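Local structure of TsrE (Streptomyces laurentii, 7CWW) at residues Ser4-Leu9 / Arg58-Ser63; Pro28-Ser33 / Pro64-Arg69. The protein probably acts as the cyclase that closes the central nitrogen heterocycle of a thiopeptide antibiotic. All coordinates share one frame; numbering follows the deposited sequence.

Contact 1 (Ser4-Leu9 / Arg58-Ser63); sequences SEQKDL and RFASRS
Glu5-Leu9 and Arg58-Ser61 run antiparallel as adjacent strands, their axes 4.6 Å apart at closest approach and their directions 148° from each other. Two hydrogen-bonded pairs, Glu5 with Ser61 and Lys7 with Phe59, alternate with the non-hydrogen-bonded pairs Gln6-Ala60 and Asp8-Arg58. The shortest of the four backbone bonds runs from Lys7 N to Phe59 O at 2.7 Å, and the longest from Phe59 N to Lys7 O at 3.2 Å. Glu5 O, which accepts from Ser61 N, also receives a CA-H...O contact from Ala60 CA.

On the face carrying Glu5, Lys7, Phe59 and Ser61, Lys7 CB lies over one face of the Phe59 ring in a CH-pi contact, 3.8 Å from the ring centroid and displaced toward the rim at CE2. Phe59 CG sits between its backbone N and carbonyl carbon (chi1 50°), which lays the ring beneath the lysine. Beyond CG the lysine chain bends and then extends past Ser61 O, bringing Lys7 NZ 3.2 Å from Glu5 OE1 in a salt bridge along the same strand. On the other face, the Gln6 amide stacks on the Arg58 guanidinium with their planes 19° apart, and Gln6 CG stands 3.2 Å from Arg58 NH1. Asp8 reaches the guanidinium edge near NH2, its carboxylate turned almost perpendicular to it. That salt bridge is long, 3.9 Å from Asp8 OD2 to Arg58 NH2; the same oxygen has a salt bridge to Arg56 and a hydrogen bond with Tyr90.

Strand 52-61 is the middle of a three-stranded antiparallel sheet, with 5-11 and 39-49 beside it. Helix 65-78 packs on the Phe59 face through Val66 and Leu70, while Tyr93 and His95 lie against Arg58 on the other.

Contact 2 (Pro28-Ser33 / Pro64-Arg69); sequences PLLDES and PSVERR
Val66 meets two residues of helix 15-35, Leu30 with one methyl and Ser33 with the other. The short helical segments are nearly antiparallel, at 162°, with axes 11.0 Å apart, so side chains alone bridge them. Val66 CG1, opposite the backbone N at chi1 176°, packs against Leu30 CD2 at 3.9 Å and more loosely against Leu29 CD2. Val66 CG2 lies 3.8 Å from Ser33 OG.

Leu29 points toward the other helix and meets the aliphatic part of Arg69: Leu29 CD1 lies 3.7 Å from Arg69 CG and slightly farther from Arg69 CD. The arginine leaves its helix extended through CD and then bends at chi3 (-38°). This bend brings its guanidinium back beside its own helix, with Ser65 O and Val66 CA over one face, offset toward the rim. Arg69 NH2 forms a salt bridge with Glu38, whose other carboxylate oxygen bonds to Ser33 OG; that hydroxyl also pairs with Thr39.

No hydrogen bond directly joins the two segments. The contact is made mostly by methyls and methylenes, with the Ser33 hydroxyl against a Val66 methyl, while Glu38 ties Ser33 to Arg69 from outside it. The Ser33 hydroxyl and Arg69 NH2 thus bind the two oxygens of one carboxylate beside an apolar seam.

Contact 1 joins the edge strand 5-11 to the central strand 52-61, whereas contact 2 joins the helices that follow these same strands, 15-35 and 65-78. The segments therefore alternate along the chain, and their centres lie about 10 Å apart. They meet where Phe59 CE2 approaches Val66 CG1 at 3.6 Å and Ser61 OG approaches Val66 CG2 at 3.5 Å. Contact 1 is partly buried and mixes backbone hydrogen bonds with charged side chains; contact 2 is mostly buried and apolar, with Ser33 and Arg69 both bonded to Glu38. Together they belong to a three-stranded sheet with two helices on one face. The polyethylene glycol lies among residues of the later part of the chain, separate from both contacts.

Contact 1 (Ser4-Leu9 / Arg58-Ser63)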
loop_
_atom_site.group_PDB
_atom_site.type_symbol
_atom_site.label_atom_id
_atom_site.label_comp_id
_atom_site.label_asym_id
_atom_site.label_seq_id
_atom_site.Cartn_x
_atom_site.Cartn_y
_atom_site.Cartn_z
ATOM N N SER A 4 30.197 -3.042 7.711
ATOM C CA SER A 4 28.938 -3.752 7.538
ATOM C C SER A 4 28.694 -3.999 6.060
ATOM O O SER A 4 28.898 -3.110 5.233
ATOM C CB SER A 4 27.776 -2.964 8.136
ATOM O OG SER A 4 27.712 -3.156 9.536
ATOM N N GLU A 5 28.226 -5.199 5.740
ATOM C CA GLU A 5 27.908 -5.589 4.374
ATOM C C GLU A 5 26.410 -5.799 4.212
ATOM O O GLU A 5 25.733 -6.352 5.089
ATOM C CB GLU A 5 28.639 -6.860 3.958
ATOM C CG GLU A 5 30.089 -6.651 3.586
ATOM C CD GLU A 5 30.695 -7.873 2.935
ATOM O OE1 GLU A 5 30.402 -8.996 3.399
ATOM O OE2 GLU A 5 31.458 -7.716 1.958
ATOM N N GLN A 6 25.908 -5.359 3.066
ATOM C CA GLN A 6 24.504 -5.534 2.726
ATOM C C GLN A 6 24.220 -7.008 2.443
ATOM O O GLN A 6 24.902 -7.622 1.619
ATOM C CB GLN A 6 24.174 -4.669 1.512
ATOM C CG GLN A 6 22.710 -4.449 1.278
ATOM C CD GLN A 6 21.971 -4.074 2.537
ATOM O OE1 GLN A 6 21.178 -4.863 3.049
ATOM N NE2 GLN A 6 22.211 -2.863 3.040
ATOM N N LYS A 7 23.245 -7.589 3.143
ATOM C CA LYS A 7 22.826 -8.964 2.899
ATOM C C LYS A 7 21.380 -8.983 2.424
ATOM O O LYS A 7 20.600 -8.085 2.737
ATOM C CB LYS A 7 22.965 -9.845 4.160
ATOM C CG LYS A 7 24.251 -9.638 4.934
ATOM C CD LYS A 7 25.460 -10.182 4.186
ATOM C CE LYS A 7 26.724 -9.969 5.011
ATOM N NZ LYS A 7 27.906 -10.635 4.405
ATOM N N ASP A 8 21.023 -10.035 1.686
ATOM C CA ASP A 8 19.718 -10.152 1.036
ATOM C C ASP A 8 19.431 -11.634 0.844
ATOM O O ASP A 8 20.165 -12.320 0.128
ATOM C CB ASP A 8 19.704 -9.396 -0.311
ATOM C CG ASP A 8 18.347 -9.469 -1.036
ATOM O OD1 ASP A 8 17.325 -9.790 -0.420
ATOM O OD2 ASP A 8 18.306 -9.188 -2.250
ATOM N N LEU A 9 18.378 -12.129 1.491
ATOM C CA LEU A 9 18.048 -13.550 1.480
ATOM C C LEU A 9 16.599 -13.686 1.051
ATOM O O LEU A 9 15.741 -12.973 1.573
ATOM C CB LEU A 9 18.258 -14.169 2.880
ATOM C CG LEU A 9 17.627 -15.528 3.170
ATOM C CD1 LEU A 9 18.160 -16.541 2.158
ATOM C CD2 LEU A 9 17.948 -15.990 4.585
ATOM N N ARG A 58 16.280 -8.479 4.368
ATOM C CA ARG A 58 17.359 -7.577 4.001
ATOM C C ARG A 58 17.943 -6.964 5.262
ATOM O O ARG A 58 17.209 -6.444 6.105
ATOM C CB ARG A 58 16.877 -6.490 3.046
ATOM C CG ARG A 58 18.008 -5.797 2.350
ATOM C CD ARG A 58 17.558 -5.240 1.035
ATOM N NE ARG A 58 18.526 -4.279 0.543
ATOM C CZ ARG A 58 19.516 -4.585 -0.288
ATOM N NH1 ARG A 58 20.352 -3.637 -0.697
ATOM N NH2 ARG A 58 19.658 -5.831 -0.720
ATOM N N PHE A 59 19.260 -7.034 5.393
ATOM C CA PHE A 59 19.889 -6.596 6.622
ATOM C C PHE A 59 21.353 -6.329 6.329
ATOM O O PHE A 59 21.930 -6.902 5.403
ATOM C CB PHE A 59 19.736 -7.636 7.748
ATOM C CG PHE A 59 20.130 -9.046 7.352
ATOM C CD1 PHE A 59 19.215 -9.900 6.759
ATOM C CD2 PHE A 59 21.409 -9.519 7.595
ATOM C CE1 PHE A 59 19.576 -11.194 6.409
ATOM C CE2 PHE A 59 21.773 -10.807 7.243
ATOM C CZ PHE A 59 20.861 -11.646 6.652
ATOM N N ALA A 60 21.944 -5.447 7.124
ATOM C CA ALA A 60 23.356 -5.118 7.017
ATOM C C ALA A 60 24.085 -5.720 8.211
ATOM O O ALA A 60 23.721 -5.461 9.360
ATOM C CB ALA A 60 23.567 -3.603 6.966
ATOM N N SER A 61 25.110 -6.515 7.936
ATOM C CA SER A 61 25.814 -7.216 8.991
ATOM C C SER A 61 27.274 -7.355 8.609
ATOM O O SER A 61 27.610 -7.521 7.434
ATOM C CB SER A 61 25.206 -8.599 9.252
ATOM O OG SER A 61 26.042 -9.359 10.108
ATOM N N ARG A 62 28.134 -7.285 9.616
ATOM C CA ARG A 62 29.546 -7.580 9.436
ATOM C C ARG A 62 29.824 -9.076 9.327
ATOM O O ARG A 62 30.884 -9.462 8.823
ATOM C CB ARG A 62 30.333 -6.987 10.605
ATOM C CG ARG A 62 29.851 -7.490 11.963
ATOM C CD ARG A 62 28.966 -6.475 12.674
ATOM N NE ARG A 62 29.740 -5.409 13.304
ATOM C CZ ARG A 62 30.420 -5.547 14.440
ATOM N NH1 ARG A 62 30.431 -6.712 15.077
ATOM N NH2 ARG A 62 31.095 -4.517 14.940
ATOM N N SER A 63 28.889 -9.924 9.759
ATOM C CA SER A 63 29.174 -11.339 9.931
ATOM C C SER A 63 28.503 -12.162 8.842
ATOM O O SER A 63 27.305 -11.985 8.581
ATOM C CB SER A 63 28.705 -11.814 11.318
ATOM O OG SER A 63 28.571 -13.224 11.377
#

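Contact 2 (Pro28-Ser33 / Pro64-Arg69)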
loop_
_atom_site.group_PDB
_atom_site.type_symbol
_atom_site.label_atom_id
_atom_site.label_comp_id
_atom_site.label_asym_id
_atom_site.label_seq_id
_atom_site.Cartn_x
_atom_site.Cartn_y
_atom_site.Cartn_z
ATOM N N PRO A 28 12.797 -13.286 15.505
ATOM C CA PRO A 28 13.554 -13.484 16.759
ATOM C C PRO A 28 15.060 -13.552 16.551
ATOM O O PRO A 28 15.816 -13.014 17.363
ATOM C CB PRO A 28 13.004 -14.815 17.289
ATOM C CG PRO A 28 11.672 -14.958 16.652
ATOM C CD PRO A 28 11.821 -14.373 15.294
ATOM N N LEU A 29 15.515 -14.209 15.483
ATOM C CA LEU A 29 16.946 -14.264 15.184
ATOM C C LEU A 29 17.494 -12.878 14.857
ATOM O O LEU A 29 18.525 -12.454 15.400
ATOM C CB LEU A 29 17.194 -15.222 14.011
ATOM C CG LEU A 29 18.631 -15.539 13.570
ATOM C CD1 LEU A 29 18.658 -16.914 12.890
ATOM C CD2 LEU A 29 19.210 -14.467 12.629
ATOM N N LEU A 30 16.827 -12.168 13.951
ATOM C CA LEU A 30 17.355 -10.889 13.490
ATOM C C LEU A 30 17.237 -9.812 14.564
ATOM O O LEU A 30 18.134 -8.972 14.701
ATOM C CB LEU A 30 16.646 -10.475 12.199
ATOM C CG LEU A 30 17.165 -11.250 10.980
ATOM C CD1 LEU A 30 16.295 -11.029 9.747
ATOM C CD2 LEU A 30 18.607 -10.863 10.693
ATOM N N ASP A 31 16.145 -9.814 15.338
ATOM C CA ASP A 31 16.067 -8.890 16.472
ATOM C C ASP A 31 17.170 -9.174 17.487
ATOM O O ASP A 31 17.826 -8.246 17.970
ATOM C CB ASP A 31 14.694 -8.959 17.143
ATOM C CG ASP A 31 13.612 -8.250 16.341
ATOM O OD1 ASP A 31 13.946 -7.440 15.451
ATOM O OD2 ASP A 31 12.419 -8.503 16.601
ATOM N N GLU A 32 17.403 -10.449 17.812
ATOM C CA GLU A 32 18.517 -10.780 18.703
ATOM C C GLU A 32 19.844 -10.298 18.128
ATOM O O GLU A 32 20.650 -9.678 18.833
ATOM C CB GLU A 32 18.578 -12.288 18.951
ATOM C CG GLU A 32 19.749 -12.697 19.847
ATOM C CD GLU A 32 19.915 -14.202 19.968
ATOM O OE1 GLU A 32 19.623 -14.920 18.988
ATOM O OE2 GLU A 32 20.348 -14.670 21.042
ATOM N N SER A 33 20.089 -10.584 16.845
ATOM C CA SER A 33 21.334 -10.165 16.207
ATOM C C SER A 33 21.511 -8.650 16.264
ATOM O O SER A 33 22.636 -8.153 16.416
ATOM C CB SER A 33 21.362 -10.653 14.757
ATOM O OG SER A 33 22.609 -10.368 14.153
ATOM N N PRO A 64 29.240 -13.058 8.178
ATOM C CA PRO A 64 28.596 -13.995 7.249
ATOM C C PRO A 64 27.742 -15.036 7.951
ATOM O O PRO A 64 26.937 -15.700 7.284
ATOM C CB PRO A 64 29.780 -14.658 6.521
ATOM C CG PRO A 64 31.011 -13.935 6.973
ATOM C CD PRO A 64 30.686 -13.291 8.288
ATOM N N SER A 65 27.879 -15.181 9.269
ATOM C CA SER A 65 27.145 -16.219 9.979
ATOM C C SER A 65 25.645 -15.943 10.012
ATOM O O SER A 65 24.851 -16.888 10.090
ATOM C CB SER A 65 27.696 -16.359 11.403
ATOM O OG SER A 65 28.963 -17.005 11.400
ATOM N N VAL A 66 25.233 -14.672 9.925
ATOM C CA VAL A 66 23.829 -14.334 10.155
ATOM C C VAL A 66 22.942 -14.943 9.079
ATOM O O VAL A 66 21.929 -15.587 9.376
ATOM C CB VAL A 66 23.635 -12.808 10.224
ATOM C CG1 VAL A 66 22.157 -12.497 10.363
ATOM C CG2 VAL A 66 24.414 -12.224 11.385
ATOM N N GLU A 67 23.289 -14.718 7.809
ATOM C CA GLU A 67 22.508 -15.285 6.722
ATOM C C GLU A 67 22.521 -16.806 6.772
ATOM O O GLU A 67 21.513 -17.457 6.477
ATOM C CB GLU A 67 23.063 -14.797 5.383
ATOM C CG GLU A 67 22.241 -15.189 4.198
ATOM C CD GLU A 67 22.844 -14.682 2.906
ATOM O OE1 GLU A 67 23.868 -13.956 2.982
ATOM O OE2 GLU A 67 22.302 -15.019 1.827
ATOM N N ARG A 68 23.657 -17.389 7.142
ATOM C CA ARG A 68 23.772 -18.845 7.151
ATOM C C ARG A 68 22.968 -19.443 8.293
ATOM O O ARG A 68 22.286 -20.461 8.113
ATOM C CB ARG A 68 25.245 -19.240 7.240
ATOM C CG ARG A 68 25.987 -18.973 5.927
ATOM C CD ARG A 68 27.489 -18.815 6.112
ATOM N NE ARG A 68 28.156 -18.701 4.813
ATOM C CZ ARG A 68 28.137 -17.604 4.057
ATOM N NH1 ARG A 68 27.500 -16.508 4.470
ATOM N NH2 ARG A 68 28.761 -17.598 2.887
ATOM N N ARG A 69 23.021 -18.809 9.470
ATOM C CA ARG A 69 22.197 -19.253 10.594
ATOM C C ARG A 69 20.717 -19.171 10.247
ATOM O O ARG A 69 19.948 -20.093 10.555
ATOM C CB ARG A 69 22.519 -18.417 11.837
ATOM C CG ARG A 69 21.799 -18.830 13.107
ATOM C CD ARG A 69 22.134 -17.856 14.272
ATOM N NE ARG A 69 23.532 -17.436 14.218
ATOM C CZ ARG A 69 23.948 -16.171 14.222
ATOM N NH1 ARG A 69 23.075 -15.177 14.296
ATOM N NH2 ARG A 69 25.249 -15.906 14.144
#